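3-chlorocatechol 1,2-dioxygenase (Rhodococcus opacus, PDB 2BOY) probably cleaves catechol and chlorinated catechols between the two hydroxyl-bearing carbons, using a non-haem ferric iron and molecular oxygen. Local coordinates at residues Ser73-Tyr78 with His193-Lys198. Numbering follows the deposited sequence.
Sequences SIQGPY and HWIIAK. With FE (Fe (III) ion), chain I; BHO (benzhydroxamic acid), chain J.
H193 and Q75 meet beside the ferric centre of an intradiol dioxygenase, where strand 187-197 of the beta-barrel domain faces the loop that follows helix 56-64. H193 CB points toward the loop, and CG lies anti to the carbonyl carbon (chi1 -75°), which carries the imidazole across to the iron. CE1 comes 3.4 Å from the backbone O of Q75, an oblique approach without a hydrogen bond, and 3.0 Å from O1 of benzhydroxamic acid; CD2 lies beside the iron. ND1 donates to a water lying in the ring plane, 2.8 Å away, and that water donates a hydrogen bond to I74 O at 2.9 Å. With NE2 bound to iron at 2.2 Å, the ring is held at both nitrogens, and the water helps set its rotation; Y133 and H191 complete the protein's share of the metal site. Farther along the strand, I195 CD1 touches NE2 of Q75, whose extended chain runs obliquely to it.

The loop also lines the ligand pocket. I74 CD1 and P77 CD pack on the ligand's ring, and G76, with positive phi, approaches so closely that a CB would strike it. Y78 OH is hydrogen-bonded to Y167 OH, and its ring lies against the hydroxamate; an alanine here is likely to open a gap and cost Y167 this partner. Y78 CD2 lies 3.1 Å from the ligand's O2.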
loop_
_atom_site.group_PDB
_atom_site.type_symbol
_atom_site.label_atom_id
_atom_site.label_comp_id
_atom_site.label_asym_id
_atom_site.label_seq_id
_atom_site.Cartn_x
_atom_site.Cartn_y
_atom_site.Cartn_z
ATOM N N SER A 73 12.859 18.511 8.991
ATOM C CA SER A 73 11.695 17.658 9.254
ATOM C C SER A 73 10.975 17.252 7.975
ATOM O O SER A 73 11.395 17.650 6.875
ATOM C CB SER A 73 10.731 18.320 10.238
ATOM O OG SER A 73 9.795 17.337 10.702
ATOM N N ILE A 74 9.900 16.465 8.093
ATOM C CA ILE A 74 9.167 16.054 6.889
ATOM C C ILE A 74 8.595 17.261 6.179
ATOM O O ILE A 74 8.313 18.290 6.810
ATOM C CB ILE A 74 8.052 15.017 7.167
ATOM C CG1 ILE A 74 6.902 15.655 7.988
ATOM C CG2 ILE A 74 8.605 13.754 7.916
ATOM C CD1 ILE A 74 5.693 14.728 8.132
ATOM N N GLN A 75 8.387 17.132 4.873
ATOM C CA GLN A 75 7.652 18.156 4.132
ATOM C C GLN A 75 6.124 18.015 4.341
ATOM O O GLN A 75 5.390 19.011 4.410
ATOM C CB GLN A 75 7.938 18.007 2.633
ATOM C CG GLN A 75 7.277 19.132 1.803
ATOM C CD GLN A 75 7.636 19.100 0.352
ATOM O OE1 GLN A 75 6.745 19.033 -0.511
ATOM N NE2 GLN A 75 8.926 19.125 0.053
ATOM N N GLY A 76 5.644 16.775 4.375
ATOM C CA GLY A 76 4.202 16.523 4.353
ATOM C C GLY A 76 3.628 16.781 2.948
ATOM O O GLY A 76 4.362 17.153 1.999
ATOM N N PRO A 77 2.330 16.557 2.774
ATOM C CA PRO A 77 1.719 16.542 1.436
ATOM C C PRO A 77 1.032 17.825 1.000
ATOM O O PRO A 77 0.415 17.829 -0.085
ATOM C CB PRO A 77 0.649 15.423 1.576
ATOM C CG PRO A 77 0.137 15.649 2.976
ATOM C CD PRO A 77 1.388 16.071 3.814
ATOM N N TYR A 78 1.124 18.886 1.795
ATOM C CA TYR A 78 0.348 20.079 1.536
ATOM C C TYR A 78 1.120 21.299 1.072
ATOM O O TYR A 78 0.556 22.406 1.075
ATOM C CB TYR A 78 -0.482 20.462 2.789
ATOM C CG TYR A 78 -1.504 19.408 3.166
ATOM C CD1 TYR A 78 -1.989 18.481 2.229
ATOM C CD2 TYR A 78 -2.000 19.363 4.455
ATOM C CE1 TYR A 78 -2.968 17.515 2.619
ATOM C CE2 TYR A 78 -2.950 18.414 4.844
ATOM C CZ TYR A 78 -3.428 17.515 3.932
ATOM O OH TYR A 78 -4.376 16.605 4.396
ATOM N N HIS A 193 5.508 25.359 8.462
ATOM C CA HIS A 193 6.352 24.592 7.472
ATOM C C HIS A 193 7.318 25.553 6.791
ATOM O O HIS A 193 6.915 26.660 6.459
ATOM C CB HIS A 193 5.483 24.051 6.349
ATOM C CG HIS A 193 4.645 22.857 6.722
ATOM N ND1 HIS A 193 5.153 21.579 6.693
ATOM C CD2 HIS A 193 3.334 22.737 7.073
ATOM C CE1 HIS A 193 4.208 20.723 7.051
ATOM N NE2 HIS A 193 3.099 21.404 7.301
ATOM N N TRP A 194 8.553 25.123 6.455
ATOM C CA TRP A 194 9.501 26.017 5.807
ATOM C C TRP A 194 10.319 25.223 4.793
ATOM O O TRP A 194 10.714 24.094 5.081
ATOM C CB TRP A 194 10.508 26.561 6.816
ATOM C CG TRP A 194 9.908 27.290 7.977
ATOM C CD1 TRP A 194 9.410 26.738 9.124
ATOM C CD2 TRP A 194 9.755 28.707 8.110
ATOM N NE1 TRP A 194 8.930 27.736 9.943
ATOM C CE2 TRP A 194 9.148 28.949 9.354
ATOM C CE3 TRP A 194 10.059 29.809 7.286
ATOM C CZ2 TRP A 194 8.865 30.233 9.809
ATOM C CZ3 TRP A 194 9.764 31.097 7.744
ATOM C CH2 TRP A 194 9.176 31.289 8.985
ATOM N N ILE A 195 10.496 25.802 3.613
ATOM C CA ILE A 195 11.539 25.340 2.663
ATOM C C ILE A 195 12.435 26.537 2.463
ATOM O O ILE A 195 11.958 27.617 2.088
ATOM C CB ILE A 195 10.931 24.824 1.342
ATOM C CG1 ILE A 195 10.203 23.484 1.588
ATOM C CG2 ILE A 195 12.057 24.610 0.237
ATOM C CD1 ILE A 195 9.293 23.047 0.413
ATOM N N ILE A 196 13.731 26.358 2.716
ATOM C CA ILE A 196 14.669 27.457 2.817
ATOM C C ILE A 196 15.824 27.162 1.868
ATOM O O ILE A 196 16.385 26.055 1.905
ATOM C CB ILE A 196 15.177 27.540 4.269
ATOM C CG1 ILE A 196 13.954 27.709 5.220
ATOM C CG2 ILE A 196 16.186 28.726 4.459
ATOM C CD1 ILE A 196 14.304 27.400 6.677
ATOM N N ALA A 197 16.163 28.134 1.038
ATOM C CA ALA A 197 17.109 27.870 -0.045
ATOM C C ALA A 197 17.997 29.090 -0.346
ATOM O O ALA A 197 17.560 30.237 -0.244
ATOM C CB ALA A 197 16.322 27.497 -1.304
ATOM N N LYS A 198 19.235 28.830 -0.768
ATOM C CA LYS A 198 20.088 29.890 -1.271
ATOM C C LYS A 198 21.135 29.200 -2.159
ATOM O O LYS A 198 21.670 28.166 -1.777
ATOM C CB LYS A 198 20.801 30.635 -0.136
ATOM C CG LYS A 198 21.658 31.895 -0.639
ATOM C CD LYS A 198 22.384 32.576 0.544
ATOM C CE LYS A 198 23.506 33.565 0.124
ATOM N NZ LYS A 198 23.027 34.607 -0.789
HETATM FE FE FE I . 1.199 20.727 8.127
HETATM C C1 BHO J . 1.194 16.928 7.317
HETATM C C2 BHO J . 2.176 15.832 7.440
HETATM C C3 BHO J . 1.739 14.520 7.252
HETATM C C4 BHO J . 0.383 14.281 6.976
HETATM C C5 BHO J . -0.527 15.319 6.873
HETATM C C6 BHO J . -0.136 16.646 7.054
HETATM C C BHO J . 1.668 18.334 7.516
HETATM O O1 BHO J . 2.609 18.485 8.224
HETATM N N BHO J . 1.112 19.422 7.023
HETATM O O2 BHO J . 0.779 19.565 5.836
HETATM O O HOH W 1 7.894 21.083 6.157
#